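Local structure of tRNA (cytosine(72)-C(5))-methyltransferase (Pyrococcus horikoshii, 5ZVE) at residues L193-A205 with L260-D273. The protein transfers a methyl group from S-adenosyl-L-methionine to the C5 position of cytosine 72 in several tRNAs. Sequence-based numbering, arbitrary orientation.
Sequences LEPKEDDVIIDMA and LPDLGIKADKILLD. With SAH (S-adenosyl-L-homocysteine), chain C.
Ile201-Asp203 and Lys269-Asp273 run as parallel neighbours, their axes 4.8 Å apart and 9° from aligned, and Ile202 bonds through N to Lys269 O and through O to Leu271 N. At the strand entrance Asp199 OD2 takes Lys269 NZ at 2.6 Å in a salt bridge, while Lys196 N reaches that oxygen from the opposite face of the carboxylate. Bends at chi2 (-76°) and chi4 (54°) curl the long lysine chain back over Asp199. With an alanine in place of Asp199, this ammonium would probably lose its charged mate and the Lys196-Asp199 turn would be less firmly held. Asp268 reaches across with OD2, whose anti lone pair takes the N-H of Val200 (N to OD2 3.0 Å) in a nearly straight bond. Beta-branched Ile202 suits the strand and presses CD1 on Ala267 CB (3.8 Å), whose small methyl leaves it room. Unbranched Met204 bends at chi3, bringing CE tightly between Leu260 CD2 (3.3 Å) and Ile270 CG2; helix 291-310 covers this face. At the carboxyl ends, Ala205 O (3.0 Å) and Asp273 OD2 (2.7 Å) both accept hydrogen bonds from the amino group, atom N, of S-adenosyl-L-homocysteine, and Lys211 also pairs with Asp273. Neighbouring parallel strands whose carboxyl ends meet the cofactor are characteristic of Rossmann-like folds, here that of a class I methyltransferase.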
loop_
_atom_site.group_PDB
_atom_site.type_symbol
_atom_site.label_atom_id
_atom_site.label_comp_id
_atom_site.label_asym_id
_atom_site.label_seq_id
_atom_site.Cartn_x
_atom_site.Cartn_y
_atom_site.Cartn_z
ATOM N N LEU A 193 -6.823 6.665 14.655
ATOM C CA LEU A 193 -6.038 7.684 15.341
ATOM C C LEU A 193 -6.932 8.746 15.976
ATOM O O LEU A 193 -6.564 9.355 16.985
ATOM C CB LEU A 193 -5.055 8.348 14.375
ATOM C CG LEU A 193 -4.106 9.360 15.023
ATOM C CD1 LEU A 193 -3.246 8.692 16.089
ATOM C CD2 LEU A 193 -3.225 10.042 13.987
ATOM N N GLU A 194 -8.109 8.944 15.385
ATOM C CA GLU A 194 -9.073 9.950 15.834
ATOM C C GLU A 194 -8.440 11.325 16.048
ATOM O O GLU A 194 -8.470 11.853 17.159
ATOM C CB GLU A 194 -9.757 9.503 17.129
ATOM C CG GLU A 194 -10.489 8.174 17.045
ATOM C CD GLU A 194 -11.207 7.832 18.344
ATOM O OE1 GLU A 194 -11.427 8.749 19.163
ATOM O OE2 GLU A 194 -11.554 6.650 18.549
ATOM N N PRO A 195 -7.859 11.909 14.990
ATOM C CA PRO A 195 -7.207 13.208 15.180
ATOM C C PRO A 195 -8.207 14.310 15.504
ATOM O O PRO A 195 -9.295 14.336 14.937
ATOM C CB PRO A 195 -6.539 13.460 13.828
ATOM C CG PRO A 195 -7.410 12.735 12.849
ATOM C CD PRO A 195 -7.879 11.502 13.572
ATOM N N LYS A 196 -7.824 15.217 16.397
ATOM C CA LYS A 196 -8.660 16.358 16.749
ATOM C C LYS A 196 -7.935 17.639 16.363
ATOM O O LYS A 196 -6.704 17.694 16.402
ATOM C CB LYS A 196 -8.990 16.357 18.242
ATOM C CG LYS A 196 -9.662 15.083 18.724
ATOM C CD LYS A 196 -11.035 14.907 18.109
ATOM C CE LYS A 196 -11.498 13.465 18.221
ATOM N NZ LYS A 196 -11.123 12.854 19.526
ATOM N N GLU A 197 -8.698 18.657 15.976
ATOM C CA GLU A 197 -8.143 19.948 15.563
ATOM C C GLU A 197 -7.203 20.549 16.619
ATOM O O GLU A 197 -6.290 21.310 16.295
ATOM C CB GLU A 197 -9.289 20.916 15.239
ATOM C CG GLU A 197 -8.899 22.384 15.137
ATOM C CD GLU A 197 -10.089 23.287 14.859
ATOM O OE1 GLU A 197 -11.239 22.818 14.994
ATOM O OE2 GLU A 197 -9.872 24.464 14.500
ATOM N N ASP A 198 -7.410 20.171 17.877
ATOM C CA ASP A 198 -6.592 20.667 18.977
ATOM C C ASP A 198 -5.266 19.921 19.097
ATOM O O ASP A 198 -4.271 20.483 19.559
ATOM C CB ASP A 198 -7.354 20.559 20.298
ATOM C CG ASP A 198 -8.497 21.539 20.388
ATOM O OD1 ASP A 198 -8.516 22.501 19.589
ATOM O OD2 ASP A 198 -9.381 21.344 21.250
ATOM N N ASP A 199 -5.259 18.654 18.689
ATOM C CA ASP A 199 -4.113 17.780 18.923
ATOM C C ASP A 199 -2.841 18.292 18.268
ATOM O O ASP A 199 -2.857 18.765 17.130
ATOM C CB ASP A 199 -4.392 16.363 18.406
ATOM C CG ASP A 199 -5.472 15.648 19.189
ATOM O OD1 ASP A 199 -5.630 15.929 20.396
ATOM O OD2 ASP A 199 -6.156 14.786 18.600
ATOM N N VAL A 200 -1.735 18.191 18.995
ATOM C CA VAL A 200 -0.426 18.260 18.368
ATOM C C VAL A 200 -0.195 16.905 17.712
ATOM O O VAL A 200 -0.240 15.873 18.382
ATOM C CB VAL A 200 0.686 18.586 19.376
ATOM C CG1 VAL A 200 2.023 18.719 18.668
ATOM C CG2 VAL A 200 0.349 19.868 20.126
ATOM N N ILE A 201 0.028 16.908 16.402
ATOM C CA ILE A 201 0.009 15.674 15.619
ATOM C C ILE A 201 1.285 15.467 14.817
ATOM O O ILE A 201 1.741 16.370 14.117
ATOM C CB ILE A 201 -1.191 15.661 14.640
ATOM C CG1 ILE A 201 -2.512 15.713 15.408
ATOM C CG2 ILE A 201 -1.136 14.445 13.735
ATOM C CD1 ILE A 201 -3.709 16.013 14.537
ATOM N N ILE A 202 1.863 14.274 14.919
ATOM C CA ILE A 202 3.070 13.961 14.169
ATOM C C ILE A 202 2.957 12.667 13.371
ATOM O O ILE A 202 2.667 11.607 13.925
ATOM C CB ILE A 202 4.296 13.844 15.087
ATOM C CG1 ILE A 202 4.483 15.123 15.910
ATOM C CG2 ILE A 202 5.538 13.537 14.258
ATOM C CD1 ILE A 202 5.685 15.072 16.837
ATOM N N ASP A 203 3.184 12.774 12.066
ATOM C CA ASP A 203 3.355 11.620 11.188
ATOM C C ASP A 203 4.850 11.486 10.900
ATOM O O ASP A 203 5.405 12.277 10.142
ATOM C CB ASP A 203 2.543 11.805 9.901
ATOM C CG ASP A 203 2.377 10.521 9.112
ATOM O OD1 ASP A 203 3.084 9.532 9.391
ATOM O OD2 ASP A 203 1.513 10.504 8.210
ATOM N N MET A 204 5.509 10.498 11.503
ATOM C CA MET A 204 6.972 10.493 11.498
ATOM C C MET A 204 7.580 9.677 10.368
ATOM O O MET A 204 8.796 9.633 10.217
ATOM C CB MET A 204 7.527 9.977 12.832
ATOM C CG MET A 204 6.921 8.681 13.341
ATOM S SD MET A 204 7.670 8.201 14.920
ATOM C CE MET A 204 7.215 9.592 15.910
ATOM N N ALA A 205 6.732 9.044 9.568
ATOM C CA ALA A 205 7.166 8.422 8.327
ATOM C C ALA A 205 6.050 8.621 7.320
ATOM O O ALA A 205 5.290 7.696 7.028
ATOM C CB ALA A 205 7.472 6.951 8.528
ATOM N N LEU A 260 13.628 12.191 16.406
ATOM C CA LEU A 260 12.473 13.060 16.675
ATOM C C LEU A 260 12.511 13.877 17.979
ATOM O O LEU A 260 12.173 15.064 17.959
ATOM C CB LEU A 260 11.173 12.247 16.668
ATOM C CG LEU A 260 9.946 13.103 17.020
ATOM C CD1 LEU A 260 9.705 14.198 15.993
ATOM C CD2 LEU A 260 8.704 12.285 17.231
ATOM N N PRO A 261 12.908 13.264 19.115
ATOM C CA PRO A 261 12.945 14.071 20.341
ATOM C C PRO A 261 13.862 15.295 20.281
ATOM O O PRO A 261 13.814 16.110 21.198
ATOM C CB PRO A 261 13.444 13.075 21.392
ATOM C CG PRO A 261 12.979 11.762 20.899
ATOM C CD PRO A 261 13.146 11.837 19.407
ATOM N N ASP A 262 14.663 15.427 19.228
ATOM C CA ASP A 262 15.523 16.593 19.049
ATOM C C ASP A 262 14.706 17.866 18.854
ATOM O O ASP A 262 15.180 18.963 19.144
ATOM C CB ASP A 262 16.471 16.399 17.863
ATOM C CG ASP A 262 17.569 15.393 18.153
ATOM O OD1 ASP A 262 17.525 14.755 19.227
ATOM O OD2 ASP A 262 18.479 15.243 17.310
ATOM N N LEU A 263 13.483 17.721 18.353
ATOM C CA LEU A 263 12.530 18.829 18.366
ATOM C C LEU A 263 12.114 19.070 19.814
ATOM O O LEU A 263 12.481 18.301 20.697
ATOM C CB LEU A 263 11.309 18.526 17.483
ATOM C CG LEU A 263 11.441 18.618 15.954
ATOM C CD1 LEU A 263 12.465 17.643 15.398
ATOM C CD2 LEU A 263 10.094 18.399 15.276
ATOM N N GLY A 264 11.345 20.116 20.081
ATOM C CA GLY A 264 10.973 20.377 21.460
ATOM C C GLY A 264 9.548 19.960 21.733
ATOM O O GLY A 264 8.963 20.303 22.762
ATOM N N ILE A 265 8.998 19.201 20.794
ATOM C CA ILE A 265 7.574 18.903 20.760
ATOM C C ILE A 265 7.177 17.693 21.603
ATOM O O ILE A 265 7.814 16.644 21.543
ATOM C CB ILE A 265 7.124 18.690 19.318
ATOM C CG1 ILE A 265 7.472 19.933 18.499
ATOM C CG2 ILE A 265 5.636 18.389 19.255
ATOM C CD1 ILE A 265 7.305 19.760 17.025
ATOM N N LYS A 266 6.115 17.850 22.384
ATOM C CA LYS A 266 5.451 16.720 23.018
ATOM C C LYS A 266 4.074 16.558 22.383
ATOM O O LYS A 266 3.162 17.340 22.652
ATOM C CB LYS A 266 5.330 16.913 24.529
ATOM C CG LYS A 266 6.646 17.009 25.279
ATOM C CD LYS A 266 6.398 17.323 26.752
ATOM C CE LYS A 266 7.664 17.778 27.462
ATOM N NZ LYS A 266 7.418 18.030 28.910
ATOM N N ALA A 267 3.926 15.550 21.531
ATOM C CA ALA A 267 2.699 15.398 20.756
ATOM C C ALA A 267 1.589 14.711 21.531
ATOM O O ALA A 267 1.838 13.893 22.411
ATOM C CB ALA A 267 2.981 14.628 19.475
ATOM N N ASP A 268 0.355 15.053 21.177
ATOM C CA ASP A 268 -0.823 14.366 21.685
ATOM C C ASP A 268 -1.092 13.104 20.870
ATOM O O ASP A 268 -1.551 12.088 21.392
ATOM C CB ASP A 268 -2.032 15.302 21.654
ATOM C CG ASP A 268 -1.814 16.553 22.482
ATOM O OD1 ASP A 268 -1.884 16.456 23.723
ATOM O OD2 ASP A 268 -1.542 17.623 21.896
ATOM N N LYS A 269 -0.800 13.182 19.578
ATOM C CA LYS A 269 -1.064 12.075 18.672
ATOM C C LYS A 269 0.124 11.844 17.766
ATOM O O LYS A 269 0.630 12.765 17.119
ATOM C CB LYS A 269 -2.321 12.343 17.832
ATOM C CG LYS A 269 -3.573 12.598 18.654
ATOM C CD LYS A 269 -4.119 11.305 19.225
ATOM C CE LYS A 269 -5.280 11.563 20.170
ATOM N NZ LYS A 269 -6.347 12.377 19.540
ATOM N N ILE A 270 0.575 10.601 17.719
ATOM C CA ILE A 270 1.628 10.237 16.792
ATOM C C ILE A 270 1.208 9.057 15.931
ATOM O O ILE A 270 0.762 8.028 16.443
ATOM C CB ILE A 270 2.935 9.890 17.525
ATOM C CG1 ILE A 270 3.556 11.149 18.136
ATOM C CG2 ILE A 270 3.907 9.246 16.573
ATOM C CD1 ILE A 270 4.892 10.901 18.816
ATOM N N LEU A 271 1.338 9.220 14.619
ATOM C CA LEU A 271 1.193 8.104 13.702
ATOM C C LEU A 271 2.551 7.571 13.275
ATOM O O LEU A 271 3.407 8.321 12.799
ATOM C CB LEU A 271 0.387 8.510 12.469
ATOM C CG LEU A 271 0.388 7.448 11.368
ATOM C CD1 LEU A 271 -0.283 6.181 11.859
ATOM C CD2 LEU A 271 -0.294 7.965 10.111
ATOM N N LEU A 272 2.742 6.270 13.448
ATOM C CA LEU A 272 3.961 5.626 12.993
ATOM C C LEU A 272 3.608 4.536 11.988
ATOM O O LEU A 272 3.422 3.370 12.342
ATOM C CB LEU A 272 4.756 5.057 14.176
ATOM C CG LEU A 272 6.059 4.314 13.870
ATOM C CD1 LEU A 272 6.947 5.115 12.931
ATOM C CD2 LEU A 272 6.802 4.002 15.161
ATOM N N ASP A 273 3.493 4.939 10.730
ATOM C CA ASP A 273 3.273 3.999 9.645
ATOM C C ASP A 273 4.653 3.588 9.162
ATOM O O ASP A 273 5.192 4.153 8.215
ATOM C CB ASP A 273 2.439 4.638 8.535
ATOM C CG ASP A 273 2.099 3.669 7.425
ATOM O OD1 ASP A 273 1.860 2.480 7.722
ATOM O OD2 ASP A 273 2.066 4.103 6.254
HETATM N N SAH C . 2.824 6.623 5.703
HETATM C CA SAH C . 3.070 6.798 4.276
HETATM C CB SAH C . 3.983 5.699 3.730
HETATM C CG SAH C . 5.131 5.262 4.644
HETATM S SD SAH C . 6.347 4.287 3.725
HETATM C C SAH C . 1.780 6.899 3.456
HETATM O O SAH C . 0.688 6.591 3.934
HETATM O OXT SAH C . 1.797 7.297 2.292
HETATM C "C5'" SAH C . 7.641 4.492 4.981
HETATM C "C4'" SAH C . 8.433 5.793 4.862
HETATM O "O4'" SAH C . 9.394 5.866 5.896
HETATM C "C3'" SAH C . 9.206 5.946 3.558
HETATM O "O3'" SAH C . 8.689 7.045 2.845
HETATM C "C2'" SAH C . 10.633 6.265 3.963
HETATM O "O2'" SAH C . 11.101 7.388 3.257
HETATM C "C1'" SAH C . 10.502 6.610 5.432
HETATM N N9 SAH C . 11.717 6.336 6.230
HETATM C C8 SAH C . 12.548 5.245 6.182
HETATM N N7 SAH C . 13.532 5.413 7.098
HETATM C C5 SAH C . 13.343 6.594 7.727
HETATM C C6 SAH C . 14.042 7.252 8.733
HETATM N N6 SAH C . 15.136 6.715 9.269
HETATM N N1 SAH C . 13.589 8.475 9.180
HETATM C C2 SAH C . 12.454 9.040 8.631
HETATM N N3 SAH C . 11.767 8.383 7.632
HETATM C C4 SAH C . 12.206 7.180 7.189
HETATM O O HOH W 1 -9.148 11.635 20.883
#